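Local coordinates for protein particle-associated lyase (Acinetobacter bacteriophage AP22, PDB 4Y9V) that forms the tailspike of the phage and probably degrades the capsular polysaccharide of Acinetobacter baumannii, a saccharide of which it binds, at residues Ala334-Asn339 / Thr343-Cys348; Ser403-Ile408 / Val419-Gly424; Gly435-Arg440 / Val455-Gly460. All coordinates share one frame; numbering follows the deposited sequence. Where two conformers were deposited one is given.

Interaction 1 of 3, residues Ala334-Asn339 / Thr343-Cys348; sequences ADMHGN and TVYDHC. With 49S (2-acetamido-2-deoxy-beta-D-mannopyranuronic acid), chain B.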
ATOM      1  N   ALA A 334     -18.420   1.371   3.740  1.00  4.74           N
ATOM      2  CA  ALA A 334     -17.314   1.532   4.691  1.00  4.64           C
ATOM      3  C   ALA A 334     -17.614   2.718   5.603  1.00  4.81           C
ATOM      4  O   ALA A 334     -18.026   3.787   5.154  1.00  5.97           O
ATOM      5  CB  ALA A 334     -16.014   1.798   3.941  1.00  5.60           C
ATOM      6  N   ASP A 335     -17.368   2.527   6.898  1.00  4.57           N
ATOM      7  CA  ASP A 335     -17.633   3.562   7.865  1.00  4.52           C
ATOM      8  C   ASP A 335     -16.518   3.729   8.871  1.00  4.78           C
ATOM      9  O   ASP A 335     -15.828   2.776   9.275  1.00  5.11           O
ATOM     10  CB  ASP A 335     -18.949   3.244   8.620  1.00  5.17           C
ATOM     11  CG  ASP A 335     -19.136   4.048   9.916  1.00  5.21           C
ATOM     12  OD1 ASP A 335     -19.582   5.212   9.797  1.00  6.07           O
ATOM     13  OD2 ASP A 335     -18.809   3.474  10.996  1.00  5.71           O
ATOM     14  N   MET A 336     -16.411   4.971   9.356  1.00  4.59           N
ATOM     15  CA  MET A 336     -15.692   5.317  10.573  1.00  4.53           C
ATOM     16  C   MET A 336     -16.532   6.354  11.315  1.00  4.60           C
ATOM     17  O   MET A 336     -16.757   7.450  10.785  1.00  5.09           O
ATOM     18  CB  MET A 336     -14.297   5.913  10.301  1.00  4.88           C
ATOM     19  CG  MET A 336     -13.427   5.081   9.387  1.00  5.37           C
ATOM     20  SD  MET A 336     -11.840   5.921   9.179  1.00  6.38           S
ATOM     21  CE  MET A 336     -11.180   5.059   7.757  1.00  6.38           C
ATOM     22  N   HIS A 337     -16.977   6.031  12.529  1.00  4.52           N
ATOM     23  CA  HIS A 337     -17.656   6.977  13.389  1.00  4.67           C
ATOM     24  C   HIS A 337     -16.667   7.980  14.003  1.00  4.44           C
ATOM     25  O   HIS A 337     -15.441   7.824  13.936  1.00  4.63           O
ATOM     26  CB  HIS A 337     -18.409   6.241  14.516  1.00  5.06           C
ATOM     27  CG  HIS A 337     -19.682   5.600  14.111  1.00  5.41           C
ATOM     28  ND1 HIS A 337     -19.861   4.611  13.190  1.00  6.49           N
ATOM     29  CD2 HIS A 337     -20.914   5.840  14.611  1.00  6.27           C
ATOM     30  CE1 HIS A 337     -21.141   4.276  13.133  1.00  6.87           C
ATOM     31  NE2 HIS A 337     -21.789   4.995  14.005  1.00  6.63           N
ATOM     32  N   GLY A 338     -17.204   8.996  14.680  1.00  4.91           N
ATOM     33  CA  GLY A 338     -16.412  10.036  15.308  1.00  5.13           C
ATOM     34  C   GLY A 338     -15.597   9.645  16.528  1.00  4.70           C
ATOM     35  O   GLY A 338     -14.871  10.488  17.043  1.00  5.49           O
ATOM     36  N   ASN A 339     -15.668   8.394  16.979  0.54  4.47           N
ATOM     37  CA  ASN A 339     -14.734   7.892  17.971  0.54  4.91           C
ATOM     38  C   ASN A 339     -13.636   7.018  17.368  0.54  4.82           C
ATOM     39  O   ASN A 339     -13.051   6.239  18.115  0.54  5.97           O
ATOM     40  CB  ASN A 339     -15.455   7.119  19.080  0.54  5.41           C
ATOM     41  CG  ASN A 339     -15.958   5.779  18.542  0.54  5.69           C
ATOM     42  OD1 ASN A 339     -16.317   5.686  17.379  0.54  6.21           O
ATOM     43  ND2 ASN A 339     -16.021   4.790  19.421  0.54  8.30           N
ATOM     44  N   THR A 343      -7.084   4.846  11.553  1.00  4.72           N
ATOM     45  CA  THR A 343      -7.770   3.746  10.863  1.00  4.82           C
ATOM     46  C   THR A 343      -7.736   3.981   9.362  1.00  4.69           C
ATOM     47  O   THR A 343      -7.859   5.120   8.886  1.00  5.23           O
ATOM     48  CB  THR A 343      -9.185   3.606  11.435  1.00  5.28           C
ATOM     49  OG1 THR A 343      -9.059   3.161  12.791  1.00  5.72           O
ATOM     50  CG2 THR A 343     -10.019   2.561  10.730  1.00  5.82           C
ATOM     51  N   VAL A 344      -7.561   2.894   8.607  0.51  4.78           N
ATOM     52  CA  VAL A 344      -7.443   2.967   7.147  0.51  4.93           C
ATOM     53  C   VAL A 344      -8.259   1.834   6.504  0.51  4.39           C
ATOM     54  O   VAL A 344      -8.245   0.698   6.967  0.51  5.22           O
ATOM     55  CB  VAL A 344      -5.980   2.889   6.693  0.51  6.03           C
ATOM     56  CG1 VAL A 344      -5.255   1.680   7.253  0.51  7.96           C
ATOM     57  CG2 VAL A 344      -5.844   2.976   5.138  0.51  6.83           C
ATOM     58  N   TYR A 345      -8.907   2.201   5.406  1.00  4.55           N
ATOM     59  CA  TYR A 345      -9.396   1.278   4.379  1.00  4.45           C
ATOM     60  C   TYR A 345      -8.470   1.410   3.168  1.00  4.53           C
ATOM     61  O   TYR A 345      -8.303   2.521   2.641  1.00  4.97           O
ATOM     62  CB  TYR A 345     -10.821   1.562   3.956  1.00  4.91           C
ATOM     63  CG  TYR A 345     -11.900   1.311   4.978  1.00  4.64           C
ATOM     64  CD1 TYR A 345     -12.540   0.084   5.068  1.00  4.91           C
ATOM     65  CD2 TYR A 345     -12.304   2.308   5.862  1.00  5.13           C
ATOM     66  CE1 TYR A 345     -13.540  -0.140   6.003  1.00  4.96           C
ATOM     67  CE2 TYR A 345     -13.307   2.104   6.788  1.00  5.08           C
ATOM     68  CZ  TYR A 345     -13.936   0.867   6.863  1.00  4.57           C
ATOM     69  OH  TYR A 345     -14.969   0.598   7.734  1.00  5.00           O
ATOM     70  N   ASP A 346      -7.871   0.302   2.747  1.00  4.75           N
ATOM     71  CA  ASP A 346      -6.891   0.275   1.649  1.00  4.83           C
ATOM     72  C   ASP A 346      -7.309  -0.757   0.640  1.00  4.87           C
ATOM     73  O   ASP A 346      -7.631  -1.899   0.982  1.00  5.56           O
ATOM     74  CB  ASP A 346      -5.512  -0.065   2.213  1.00  6.11           C
ATOM     75  CG  ASP A 346      -4.386   0.045   1.196  1.00  7.98           C
ATOM     76  OD1 ASP A 346      -4.384   0.946   0.367  1.00  7.63           O
ATOM     77  OD2 ASP A 346      -3.411  -0.720   1.309  1.00 16.78           O
ATOM     78  N   HIS A 347      -7.341  -0.386  -0.657  1.00  4.68           N
ATOM     79  CA  HIS A 347      -7.698  -1.365  -1.705  1.00  5.17           C
ATOM     80  C   HIS A 347      -9.073  -1.956  -1.443  1.00  5.15           C
ATOM     81  O   HIS A 347      -9.318  -3.143  -1.687  1.00  6.80           O
ATOM     82  CB  HIS A 347      -6.594  -2.426  -1.894  1.00  6.43           C
ATOM     83  CG  HIS A 347      -5.423  -1.899  -2.707  1.00  7.52           C
ATOM     84  ND1 HIS A 347      -4.199  -1.488  -2.323  1.00 10.47           N
ATOM     85  CD2 HIS A 347      -5.466  -1.710  -4.050  1.00  7.89           C
ATOM     86  CE1 HIS A 347      -3.500  -1.101  -3.434  1.00  9.05           C
ATOM     87  NE2 HIS A 347      -4.275  -1.218  -4.460  1.00 11.59           N
ATOM     88  N   CYS A 348     -10.008  -1.124  -0.992  1.00  4.83           N
ATOM     89  CA  CYS A 348     -11.397  -1.508  -0.759  1.00  4.80           C
ATOM     90  C   CYS A 348     -12.306  -0.823  -1.769  1.00  4.69           C
ATOM     91  O   CYS A 348     -11.927   0.161  -2.409  1.00  5.81           O
ATOM     92  CB  CYS A 348     -11.838  -1.134   0.653  1.00  5.07           C
ATOM     93  SG  CYS A 348     -10.974  -2.009   1.982  1.00  5.60           S
TER
HETATM   94  C8  49S B   1     -20.464   4.934  17.703  1.00  6.02           C
HETATM   95  C7  49S B   1     -21.448   3.928  17.145  1.00  5.48           C
HETATM   96  O7  49S B   1     -21.054   2.936  16.495  1.00  5.81           O
HETATM   97  N2  49S B   1     -22.746   4.167  17.390  1.00  5.46           N
HETATM   98  C2  49S B   1     -23.820   3.344  16.874  1.00  5.40           C
HETATM   99  C3  49S B   1     -24.455   2.466  17.956  1.00  5.63           C
HETATM  100  O3  49S B   1     -23.484   1.599  18.544  1.00  6.07           O
HETATM  101  C1  49S B   1     -24.896   4.232  16.279  1.00  5.48           C
HETATM  102  O1  49S B   1     -24.389   5.107  15.313  1.00  5.80           O
HETATM  103  O5  49S B   1     -25.437   5.068  17.304  1.00  5.65           O
HETATM  104  C5  49S B   1     -26.155   4.286  18.276  1.00  5.87           C
HETATM  105  C6  49S B   1     -26.804   5.238  19.259  1.00  6.62           C
HETATM  106  O6A 49S B   1     -26.131   6.207  19.691  1.00  7.19           O
HETATM  107  O6B 49S B   1     -27.985   4.976  19.599  1.00  8.09           O
HETATM  108  C4  49S B   1     -25.206   3.314  18.978  1.00  5.64           C
HETATM  109  O4  49S B   1     -26.096   2.546  19.796  1.00  6.29           O
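One wall of the saccharide pocket is backed by the packing of Ala334, Asp335 and Met336 against Tyr345. The phenol ring is held on three counts. Over one face sits the Ala334 methyl: CB of Ala334 is 3.7 Å from the centroid of the Tyr345 ring and 13° off its normal, a CH-pi contact above the ring centre. At the far end the hydroxyl OH of Tyr345 donates to the backbone O of Asp335 over 2.8 Å, approaching 29° out of the carbonyl plane. At the rim, close to the ring plane, CE of Met336 comes to 3.5 Å from CD2 of Tyr345. CG of Met336 is turned beside its backbone N (chi1 -52°), and the extended thioether beyond it runs alongside the ring and brings CE to that edge. The same CE lies 3.5 Å from the carbonyl O of Thr343.

Strand 343-346 belongs to the parallel beta-helix of the pectin lyase-like family, between strands 318-321 and 360-363, and Tyr345 points from it toward the loop at 334-339, whose first residues, 334-336, run nearly antiparallel to 343-345. From this loop His337 reaches the sugar, with Asp335 behind it as second shell. ND1 of His337 donates to OD2 of Asp335 at 2.7 Å, a short but clearly bent bond on the syn side of the carboxylate and near the imidazole plane, which limits rotation of the ring; the carboxylate in turn is bonded by Thr354 and the backbone N of Ile304. Thus oriented, NE2 of His337 shares a hydrogen bond of 2.9 Å with O1 of the N-acetylmannosaminuronic acid 49S, while the acetamido group lies over one imidazole face, displaced toward the rim, C7 of 49S being 3.2 Å from CD2 of His337.

Interaction 2 of 3, residues Ser403-Ile408 / Val419-Gly424; sequences SLVHGI and VKLDGG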
ATOM      1  N   SER A 403     -19.778  18.420  -2.067  1.00  5.17           N
ATOM      2  CA  SER A 403     -18.588  18.239  -2.864  1.00  5.01           C
ATOM      3  C   SER A 403     -18.113  16.777  -2.815  1.00  4.74           C
ATOM      4  O   SER A 403     -18.609  15.959  -2.060  1.00  5.21           O
ATOM      5  CB  SER A 403     -17.500  19.160  -2.351  1.00  5.07           C
ATOM      6  OG  SER A 403     -17.750  20.518  -2.682  1.00  6.38           O
ATOM      7  N   LEU A 404     -17.123  16.477  -3.658  1.00  4.55           N
ATOM      8  CA  LEU A 404     -16.572  15.121  -3.680  1.00  4.63           C
ATOM      9  C   LEU A 404     -16.201  14.659  -2.253  1.00  4.52           C
ATOM     10  O   LEU A 404     -16.535  13.539  -1.844  1.00  4.65           O
ATOM     11  CB  LEU A 404     -15.350  15.066  -4.591  1.00  4.81           C
ATOM     12  CG  LEU A 404     -14.796  13.642  -4.798  1.00  5.28           C
ATOM     13  CD1 LEU A 404     -15.633  12.888  -5.774  1.00  6.76           C
ATOM     14  CD2 LEU A 404     -13.328  13.721  -5.272  1.00  5.81           C
ATOM     15  N   VAL A 405     -15.482  15.528  -1.569  1.00  4.43           N
ATOM     16  CA  VAL A 405     -15.027  15.362  -0.192  1.00  4.52           C
ATOM     17  C   VAL A 405     -15.575  16.580   0.555  1.00  4.55           C
ATOM     18  O   VAL A 405     -15.275  17.700   0.182  1.00  5.33           O
ATOM     19  CB  VAL A 405     -13.489  15.351  -0.138  1.00  5.20           C
ATOM     20  CG1 VAL A 405     -13.031  15.164   1.302  1.00  6.01           C
ATOM     21  CG2 VAL A 405     -12.902  14.301  -1.074  1.00  5.71           C
ATOM     22  N   HIS A 406     -16.405  16.332   1.588  1.00  4.58           N
ATOM     23  CA  HIS A 406     -17.113  17.423   2.212  1.00  4.52           C
ATOM     24  C   HIS A 406     -17.082  17.243   3.727  1.00  4.66           C
ATOM     25  O   HIS A 406     -17.362  16.152   4.214  1.00  5.68           O
ATOM     26  CB  HIS A 406     -18.573  17.478   1.709  1.00  5.14           C
ATOM     27  CG  HIS A 406     -19.217  18.812   1.800  1.00  5.45           C
ATOM     28  ND1 HIS A 406     -19.581  19.486   0.661  1.00  6.01           N
ATOM     29  CD2 HIS A 406     -19.536  19.588   2.875  1.00  6.84           C
ATOM     30  CE1 HIS A 406     -20.104  20.622   1.054  1.00  6.76           C
ATOM     31  NE2 HIS A 406     -20.115  20.718   2.375  1.00  7.15           N
ATOM     32  N   GLY A 407     -16.747  18.317   4.410  1.00  5.30           N
ATOM     33  CA  GLY A 407     -16.764  18.313   5.865  1.00  5.78           C
ATOM     34  C   GLY A 407     -17.600  19.447   6.404  1.00  5.07           C
ATOM     35  O   GLY A 407     -17.597  20.550   5.852  1.00  5.71           O
ATOM     36  N   ILE A 408     -18.292  19.165   7.502  1.00  5.58           N
ATOM     37  CA  ILE A 408     -19.080  20.156   8.219  1.00  5.89           C
ATOM     38  C   ILE A 408     -18.613  20.149   9.667  1.00  5.51           C
ATOM     39  O   ILE A 408     -18.639  19.156  10.353  1.00  7.53           O
ATOM     40  CB  ILE A 408     -20.585  19.831   8.186  1.00  7.93           C
ATOM     41  CG1 ILE A 408     -21.093  19.676   6.753  1.00  9.36           C
ATOM     42  CG2 ILE A 408     -21.336  20.863   9.001  1.00 11.00           C
ATOM     43  CD1 ILE A 408     -21.120  20.925   5.927  1.00  9.86           C
ATOM     44  N   VAL A 419      -7.101  18.063   5.374  1.00  5.13           N
ATOM     45  CA  VAL A 419      -7.502  17.121   4.325  1.00  5.54           C
ATOM     46  C   VAL A 419      -6.350  17.007   3.333  1.00  5.27           C
ATOM     47  O   VAL A 419      -5.952  18.056   2.793  1.00  6.72           O
ATOM     48  CB  VAL A 419      -8.782  17.559   3.601  1.00  6.43           C
ATOM     49  CG1 VAL A 419      -9.116  16.577   2.476  1.00  7.89           C
ATOM     50  CG2 VAL A 419      -9.943  17.696   4.563  1.00  9.12           C
ATOM     51  N   LYS A 420      -5.889  15.801   3.094  0.54  5.12           N
ATOM     52  CA  LYS A 420      -4.724  15.555   2.237  0.54  5.31           C
ATOM     53  C   LYS A 420      -5.122  14.575   1.130  0.54  5.03           C
ATOM     54  O   LYS A 420      -5.166  13.376   1.355  0.54  4.81           O
ATOM     55  CB  LYS A 420      -3.527  15.022   3.026  0.54  6.45           C
ATOM     56  CG  LYS A 420      -2.191  15.128   2.325  0.54  8.03           C
ATOM     57  CD  LYS A 420      -0.964  14.890   3.237  0.54  9.38           C
ATOM     58  CE  LYS A 420       0.324  15.203   2.539  0.54 12.09           C
ATOM     59  NZ  LYS A 420       1.457  14.991   3.486  0.54 15.28           N
ATOM     60  N   LEU A 421      -5.442  15.117  -0.066  0.70  4.87           N
ATOM     61  CA  LEU A 421      -5.888  14.329  -1.219  0.70  4.93           C
ATOM     62  C   LEU A 421      -4.686  14.278  -2.158  0.70  4.99           C
ATOM     63  O   LEU A 421      -4.301  15.285  -2.727  0.70  5.66           O
ATOM     64  CB  LEU A 421      -7.126  14.977  -1.831  0.70  5.26           C
ATOM     65  CG  LEU A 421      -7.900  14.114  -2.834  0.70  5.63           C
ATOM     66  CD1 LEU A 421      -9.222  14.832  -3.162  0.70  8.88           C
ATOM     67  CD2 LEU A 421      -7.146  13.809  -4.118  0.70  6.32           C
ATOM     68  N   ASP A 422      -4.086  13.093  -2.232  1.00  5.30           N
ATOM     69  CA  ASP A 422      -2.800  12.867  -2.888  1.00  5.33           C
ATOM     70  C   ASP A 422      -2.988  11.820  -3.975  1.00  4.94           C
ATOM     71  O   ASP A 422      -3.097  10.628  -3.682  1.00  5.63           O
ATOM     72  CB  ASP A 422      -1.787  12.426  -1.856  1.00  6.27           C
ATOM     73  CG  ASP A 422      -0.415  12.150  -2.325  1.00  7.26           C
ATOM     74  OD1 ASP A 422      -0.075  12.491  -3.463  1.00  8.00           O
ATOM     75  OD2 ASP A 422       0.371  11.534  -1.505  1.00 10.38           O
ATOM     76  N   GLY A 423      -3.049  12.268  -5.221  1.00  5.15           N
ATOM     77  CA  GLY A 423      -3.211  11.395  -6.339  1.00  5.22           C
ATOM     78  C   GLY A 423      -4.635  10.852  -6.482  1.00  4.91           C
ATOM     79  O   GLY A 423      -5.519  11.127  -5.711  1.00  6.68           O
ATOM     80  N   GLY A 424      -4.799  10.041  -7.524  1.00  5.84           N
ATOM     81  CA  GLY A 424      -6.017   9.341  -7.816  1.00  6.05           C
ATOM     82  C   GLY A 424      -6.692   9.863  -9.079  1.00  5.21           C
ATOM     83  O   GLY A 424      -6.116  10.620  -9.870  1.00  5.96           O
TER
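Val405 meets Val419 and Leu421 inside the beta-helix, where strand 405-409 and strand 417-422 face each other across the core and run in opposite directions. Both valines adopt the same conformation, with CG1 opposite the backbone N (chi1 -179° at Val405). In this setting the two CG1 methyls are the ones that meet, CG1 of Val405 lying 4.3 Å from CG1 of Val419, while the main chains stay well apart, with CA of Val405 9.0 Å from CA of Val419. The second branch of Val405 serves the other neighbour. Leu421 has CG anti to its backbone N (chi1 -167°) and CD1 continuing extended (chi2 171°), which carries CD1 of Leu421 to 4.3 Å from CG2 of Val405. Leu421 was deposited in two conformers and one is described, so this half of the contact is less certain than the valine pair. Leu388, from strand 384-389, touches both Val405 and Leu421, and Ile439 and Ile436 pack on Val419 and Leu421 respectively.

The polar side of strand 405-409 is organised separately. His406 points away from the core, and its ND1 accepts the backbone N-H of Ser403 at 2.9 Å, nearly straight and close to the imidazole plane. That bond fixes the rotation of the ring, which also meets Trp402 edge-to-face. Because ND1 acts as acceptor, the ring proton would be expected on NE2. On the opposing strand, Lys420 likewise faces out of the core and its NZ makes a weak hydrogen bond to the backbone O of Gly460 in a neighbouring subunit.

Between the two segments, then, the contact is purely apolar and modest, 106 Å² in all. Methyls in loose van der Waals contact, with hydrogen bonding left to the backbone between coils and to side chains such as His406, imply cohesion by dispersion and by the exclusion of water.

Interaction 3 of 3, residues Gly435-Arg440 / Val455-Gly460; sequences GIVTIR and VHITGG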
ATOM      1  N   GLY A 435     -17.580  21.006  -6.586  1.00  5.39           N
ATOM      2  CA  GLY A 435     -16.378  21.161  -5.800  1.00  5.18           C
ATOM      3  C   GLY A 435     -15.726  19.807  -5.509  1.00  4.63           C
ATOM      4  O   GLY A 435     -16.398  18.798  -5.387  1.00  5.05           O
ATOM      5  N   ILE A 436     -14.385  19.847  -5.361  1.00  4.70           N
ATOM      6  CA  ILE A 436     -13.643  18.647  -4.950  1.00  4.39           C
ATOM      7  C   ILE A 436     -13.555  18.546  -3.448  1.00  4.45           C
ATOM      8  O   ILE A 436     -14.065  17.581  -2.874  1.00  6.30           O
ATOM      9  CB  ILE A 436     -12.276  18.545  -5.676  1.00  4.59           C
ATOM     10  CG1 ILE A 436     -12.437  18.586  -7.201  1.00  5.00           C
ATOM     11  CG2 ILE A 436     -11.554  17.288  -5.225  1.00  4.97           C
ATOM     12  CD1 ILE A 436     -13.438  17.603  -7.773  1.00  5.15           C
ATOM     13  N   VAL A 437     -12.910  19.513  -2.776  1.00  4.47           N
ATOM     14  CA  VAL A 437     -12.865  19.546  -1.311  1.00  4.51           C
ATOM     15  C   VAL A 437     -13.533  20.819  -0.838  1.00  4.61           C
ATOM     16  O   VAL A 437     -13.130  21.917  -1.212  1.00  5.47           O
ATOM     17  CB  VAL A 437     -11.418  19.497  -0.761  1.00  5.10           C
ATOM     18  CG1 VAL A 437     -11.420  19.585   0.759  1.00  6.22           C
ATOM     19  CG2 VAL A 437     -10.689  18.240  -1.214  1.00  5.61           C
ATOM     20  N   THR A 438     -14.557  20.648   0.006  1.00  4.69           N
ATOM     21  CA  THR A 438     -15.206  21.772   0.679  1.00  4.77           C
ATOM     22  C   THR A 438     -15.306  21.458   2.180  1.00  4.88           C
ATOM     23  O   THR A 438     -15.792  20.392   2.545  1.00  5.54           O
ATOM     24  CB  THR A 438     -16.606  22.039   0.129  1.00  5.42           C
ATOM     25  OG1 THR A 438     -16.482  22.366  -1.255  1.00  5.77           O
ATOM     26  CG2 THR A 438     -17.314  23.164   0.875  1.00  6.73           C
ATOM     27  N   ILE A 439     -14.865  22.393   3.007  0.80  4.72           N
ATOM     28  CA  ILE A 439     -15.071  22.346   4.457  0.80  4.94           C
ATOM     29  C   ILE A 439     -15.902  23.602   4.806  0.80  4.73           C
ATOM     30  O   ILE A 439     -15.486  24.712   4.457  0.80  5.36           O
ATOM     31  CB  ILE A 439     -13.761  22.347   5.233  0.80  5.36           C
ATOM     32  CG1 ILE A 439     -12.805  21.203   4.800  0.80  6.95           C
ATOM     33  CG2 ILE A 439     -14.051  22.365   6.747  0.80  7.64           C
ATOM     34  CD1 ILE A 439     -13.325  19.814   5.171  0.80  8.74           C
ATOM     35  N   ARG A 440     -17.023  23.411   5.508  1.00  4.73           N
ATOM     36  CA  ARG A 440     -17.813  24.505   6.011  1.00  5.04           C
ATOM     37  C   ARG A 440     -17.955  24.413   7.522  1.00  5.15           C
ATOM     38  O   ARG A 440     -18.098  23.324   8.070  1.00  6.48           O
ATOM     39  CB  ARG A 440     -19.222  24.548   5.422  1.00  5.56           C
ATOM     40  CG  ARG A 440     -19.291  24.626   3.894  1.00  6.02           C
ATOM     41  CD  ARG A 440     -18.745  25.889   3.302  1.00  5.79           C
ATOM     42  NE  ARG A 440     -19.467  27.124   3.645  1.00  5.63           N
ATOM     43  CZ  ARG A 440     -20.502  27.583   2.955  1.00  5.71           C
ATOM     44  NH1 ARG A 440     -21.064  26.904   1.985  1.00  5.91           N
ATOM     45  NH2 ARG A 440     -20.986  28.804   3.269  1.00  6.16           N
ATOM     46  N   VAL A 455      -5.830  22.303   3.746  1.00  5.09           N
ATOM     47  CA  VAL A 455      -6.183  21.408   2.649  1.00  4.78           C
ATOM     48  C   VAL A 455      -4.977  21.284   1.747  1.00  4.92           C
ATOM     49  O   VAL A 455      -4.323  22.283   1.436  1.00  6.33           O
ATOM     50  CB  VAL A 455      -7.414  21.942   1.845  1.00  5.16           C
ATOM     51  CG1 VAL A 455      -7.699  21.056   0.646  1.00  6.35           C
ATOM     52  CG2 VAL A 455      -8.637  22.059   2.746  1.00  6.51           C
ATOM     53  N   HIS A 456      -4.655  20.049   1.346  1.00  4.75           N
ATOM     54  CA  HIS A 456      -3.456  19.751   0.548  1.00  4.94           C
ATOM     55  C   HIS A 456      -3.880  18.804  -0.541  1.00  4.57           C
ATOM     56  O   HIS A 456      -4.202  17.639  -0.257  1.00  5.71           O
ATOM     57  CB  HIS A 456      -2.389  19.174   1.486  1.00  5.41           C
ATOM     58  CG  HIS A 456      -1.017  19.011   0.895  1.00  5.47           C
ATOM     59  ND1 HIS A 456       0.034  18.723   1.726  1.00  6.94           N
ATOM     60  CD2 HIS A 456      -0.541  19.169  -0.349  1.00  5.47           C
ATOM     61  CE1 HIS A 456       1.115  18.671   0.966  1.00  7.26           C
ATOM     62  NE2 HIS A 456       0.820  18.928  -0.309  1.00  6.27           N
ATOM     63  N   ILE A 457      -3.935  19.279  -1.784  1.00  4.81           N
ATOM     64  CA  ILE A 457      -4.358  18.517  -2.947  1.00  4.68           C
ATOM     65  C   ILE A 457      -3.181  18.493  -3.933  1.00  4.98           C
ATOM     66  O   ILE A 457      -2.688  19.529  -4.336  1.00  5.69           O
ATOM     67  CB  ILE A 457      -5.614  19.101  -3.624  1.00  5.13           C
ATOM     68  CG1 ILE A 457      -6.754  19.298  -2.653  1.00  5.22           C
ATOM     69  CG2 ILE A 457      -6.002  18.227  -4.787  1.00  5.89           C
ATOM     70  CD1 ILE A 457      -8.005  19.926  -3.239  1.00  5.77           C
ATOM     71  N   THR A 458      -2.708  17.279  -4.229  1.00  4.83           N
ATOM     72  CA  THR A 458      -1.426  17.131  -4.887  1.00  5.03           C
ATOM     73  C   THR A 458      -1.349  15.770  -5.576  1.00  4.68           C
ATOM     74  O   THR A 458      -2.340  15.033  -5.652  1.00  5.19           O
ATOM     75  CB  THR A 458      -0.310  17.350  -3.830  1.00  5.62           C
ATOM     76  OG1 THR A 458       0.939  17.522  -4.498  1.00  6.02           O
ATOM     77  CG2 THR A 458      -0.220  16.240  -2.807  1.00  6.07           C
ATOM     78  N   GLY A 459      -0.153  15.416  -6.054  1.00  4.89           N
ATOM     79  CA  GLY A 459       0.070  14.060  -6.505  1.00  5.44           C
ATOM     80  C   GLY A 459      -0.448  13.717  -7.863  1.00  5.16           C
ATOM     81  O   GLY A 459      -0.571  12.544  -8.205  1.00  6.38           O
ATOM     82  N   GLY A 460      -0.804  14.742  -8.671  1.00  5.47           N
ATOM     83  CA  GLY A 460      -1.231  14.459 -10.029  1.00  6.45           C
ATOM     84  C   GLY A 460      -2.606  13.844 -10.115  1.00  6.39           C
ATOM     85  O   GLY A 460      -2.905  13.136 -11.081  1.00  8.87           O
TER
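No flat group enters the contact in which Val437 meets Val455 and Ile457: neither ring faces nor ring edges are used, and the meeting surfaces are branched aliphatic ends. His456, between the two inward-facing residues of its strand, points the other way, touching Lys420 and packing on Gly460 of a neighbouring subunit. Trp473 is touched by Thr438 and Arg440, and Trp471 by Ile436.

Within the contact Val437 acts as a fork, each methyl having its own partner. CG1 of Val437, opposite its backbone N (chi1 178°), is 4.0 Å from CG1 of Val455, which has the matching torsion. CG2 of Val437 is 3.8 Å from CD1 of Ile457, the closest approach between the segments. Ile457 can extend that far because its CG1 is turned beside the backbone N and the chain then runs straight to CD1 (chi2 177°). In both pairs the side chains overlap from opposing strands, while the backbones stay apart, CA of Val437 being 8.0 Å from CA of Val455. The surface buried between the segments is 149 Å².

Val474 packs against Val455, carrying the apolar layer on to strand 470-476. Thr438 points away from this layer, and its OG1 is hydrogen-bonded to NE2 of His470 and to OG of Ser403. Aliphatic residues converging from facing strands at alternate positions, with a bend in the chain at Ile436 and Val437, are what is expected for the core of the pectin lyase-like parallel beta-helix.

The three contacts follow one another along the chain, each closing before the next opens. Strand 343-346 of interaction 1 lies on the same run of stacked parallel strands as 417-422 and 453-458, so all three sit along one beta-helix. Interaction 1 stands apart, its centre about 14 Å from that of interaction 2 and 19 Å from that of interaction 3. Interactions 2 and 3, about 5 Å apart between centres, join directly: strands 417-422 and 453-458 are neighbours, as are 405-409 and 435-441, with Val419 O to His456 N at 2.8 Å. Successive coils thus repeat one core arrangement, whereas interaction 1 ties the beta-helix to the saccharide pocket.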